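Local coordinates for Lmo0794 protein (Listeria monocytogenes, PDB 3EW7) that is of uncharacterised function but probably binds NAD or NADP through a Rossmann-type domain and may act as an oxidoreductase, at residues Q134-Q137 against L138-K142. The protein carries 3 engineered substitutions. Residues are numbered along the deposited sequence; the frame is centred on the assembly and turned at random.
Sequences QAKQ and LEHLK. Engineered in segment 138-142: Lys142 (natural residue Arg).
Lys136 and Glu139, three residues apart on the exposed side of helix 131-142, are joined by a salt bridge in which NZ of Lys136 stands 3.0 Å from OE1 of Glu139 and meets that oxygen nearly along its C-O axis. The lysine chain bends at chi2 (-101°) and again at chi4, so the ammonium runs forward along the helix to Glu139. On the glutamate, CG lies anti to the carbonyl carbon (chi1 -86°) and the chain extends beyond it, running alongside Ala135 O. The lysine CD also passes 4.1 Å from NE2 of His140, the two side chains crossing at a slant. The other ring nitrogen, ND1, is hydrogen-bonded to Asp84 of helix 79-90.

Beneath these side chains runs the i to i+4 backbone pattern. Its four hydrogen bonds, Leu138 N to Gln134 O, Glu139 N to Ala135 O, His140 N to Lys136 O and Leu141 N to Gln137 O, span 2.7 to 2.9 Å.

The buried side faces strand 150-154 and helix 79-90. Gln137 OE1 is hydrogen-bonded to Tyr152 OH, while Leu141 rests on Trp150 of the strand and Ile87 of the helix. The ion pair is an i, i+3 pair on the exposed face of an amphipathic helix; the packing of that helix against a parallel sheet of strand order 3-2-1-4-5-6-7 belongs to the SDR-type Rossmann fold.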
loop_
_atom_site.group_PDB
_atom_site.type_symbol
_atom_site.label_atom_id
_atom_site.label_comp_id
_atom_site.label_asym_id
_atom_site.label_seq_id
_atom_site.Cartn_x
_atom_site.Cartn_y
_atom_site.Cartn_z
ATOM N N GLN A 134 12.318 -3.236 -5.577
ATOM C CA GLN A 134 11.077 -3.883 -5.951
ATOM C C GLN A 134 11.315 -5.342 -6.266
ATOM O O GLN A 134 10.597 -6.220 -5.785
ATOM C CB GLN A 134 10.468 -3.204 -7.171
ATOM C CG GLN A 134 9.049 -3.632 -7.435
ATOM C CD GLN A 134 8.521 -3.115 -8.741
ATOM O OE1 GLN A 134 8.553 -3.818 -9.751
ATOM N NE2 GLN A 134 8.036 -1.873 -8.738
ATOM N N ALA A 135 12.325 -5.594 -7.092
ATOM C CA ALA A 135 12.667 -6.951 -7.490
ATOM C C ALA A 135 12.904 -7.787 -6.249
ATOM O O ALA A 135 12.483 -8.936 -6.188
ATOM C CB ALA A 135 13.906 -6.946 -8.368
ATOM N N LYS A 136 13.577 -7.207 -5.261
ATOM C CA LYS A 136 13.847 -7.905 -4.015
ATOM C C LYS A 136 12.552 -8.277 -3.300
ATOM O O LYS A 136 12.360 -9.432 -2.908
ATOM C CB LYS A 136 14.704 -7.036 -3.102
ATOM C CG LYS A 136 16.177 -7.334 -3.197
ATOM C CD LYS A 136 16.636 -8.195 -2.032
ATOM C CE LYS A 136 17.957 -8.894 -2.345
ATOM N NZ LYS A 136 17.782 -10.069 -3.264
ATOM N N GLN A 137 11.672 -7.294 -3.125
ATOM C CA GLN A 137 10.394 -7.524 -2.465
ATOM C C GLN A 137 9.683 -8.673 -3.164
ATOM O O GLN A 137 9.172 -9.591 -2.518
ATOM C CB GLN A 137 9.530 -6.267 -2.529
ATOM C CG GLN A 137 10.142 -5.057 -1.841
ATOM C CD GLN A 137 9.285 -3.815 -1.975
ATOM O OE1 GLN A 137 8.886 -3.439 -3.076
ATOM N NE2 GLN A 137 8.997 -3.171 -0.855
ATOM N N LEU A 138 9.670 -8.622 -4.492
ATOM C CA LEU A 138 9.029 -9.648 -5.309
ATOM C C LEU A 138 9.660 -11.032 -5.121
ATOM O O LEU A 138 8.960 -12.040 -5.119
ATOM C CB LEU A 138 9.080 -9.229 -6.787
ATOM C CG LEU A 138 7.772 -8.799 -7.471
ATOM C CD1 LEU A 138 6.954 -7.906 -6.558
ATOM C CD2 LEU A 138 8.089 -8.091 -8.787
ATOM N N GLU A 139 10.979 -11.078 -4.963
ATOM C CA GLU A 139 11.674 -12.341 -4.763
ATOM C C GLU A 139 11.268 -12.881 -3.411
ATOM O O GLU A 139 11.078 -14.089 -3.251
ATOM C CB GLU A 139 13.187 -12.144 -4.783
ATOM C CG GLU A 139 13.828 -12.183 -6.162
ATOM C CD GLU A 139 15.124 -11.361 -6.236
ATOM O OE1 GLU A 139 15.877 -11.338 -5.228
ATOM O OE2 GLU A 139 15.390 -10.747 -7.300
ATOM N N HIS A 140 11.144 -11.975 -2.441
ATOM C CA HIS A 140 10.761 -12.343 -1.080
ATOM C C HIS A 140 9.302 -12.732 -1.019
ATOM O O HIS A 140 8.921 -13.623 -0.260
ATOM C CB HIS A 140 11.022 -11.194 -0.101
ATOM C CG HIS A 140 12.470 -10.991 0.220
ATOM N ND1 HIS A 140 12.893 -10.323 1.349
ATOM C CD2 HIS A 140 13.592 -11.369 -0.437
ATOM C CE1 HIS A 140 14.214 -10.305 1.377
ATOM N NE2 HIS A 140 14.662 -10.933 0.304
ATOM N N LEU A 141 8.479 -12.060 -1.810
ATOM C CA LEU A 141 7.070 -12.386 -1.836
ATOM C C LEU A 141 6.899 -13.781 -2.413
ATOM O O LEU A 141 6.135 -14.582 -1.890
ATOM C CB LEU A 141 6.305 -11.360 -2.659
ATOM C CG LEU A 141 6.030 -10.076 -1.876
ATOM C CD1 LEU A 141 5.425 -9.026 -2.799
ATOM C CD2 LEU A 141 5.095 -10.379 -0.716
ATOM N N LYS A 142 7.626 -14.083 -3.482
ATOM C CA LYS A 142 7.526 -15.402 -4.094
ATOM C C LYS A 142 7.976 -16.522 -3.159
ATOM O O LYS A 142 7.597 -17.683 -3.345
ATOM C CB LYS A 142 8.331 -15.454 -5.395
ATOM C CG LYS A 142 7.475 -15.213 -6.632
ATOM C CD LYS A 142 7.952 -14.016 -7.448
ATOM C CE LYS A 142 6.761 -13.203 -7.953
ATOM N NZ LYS A 142 7.123 -12.225 -9.022
#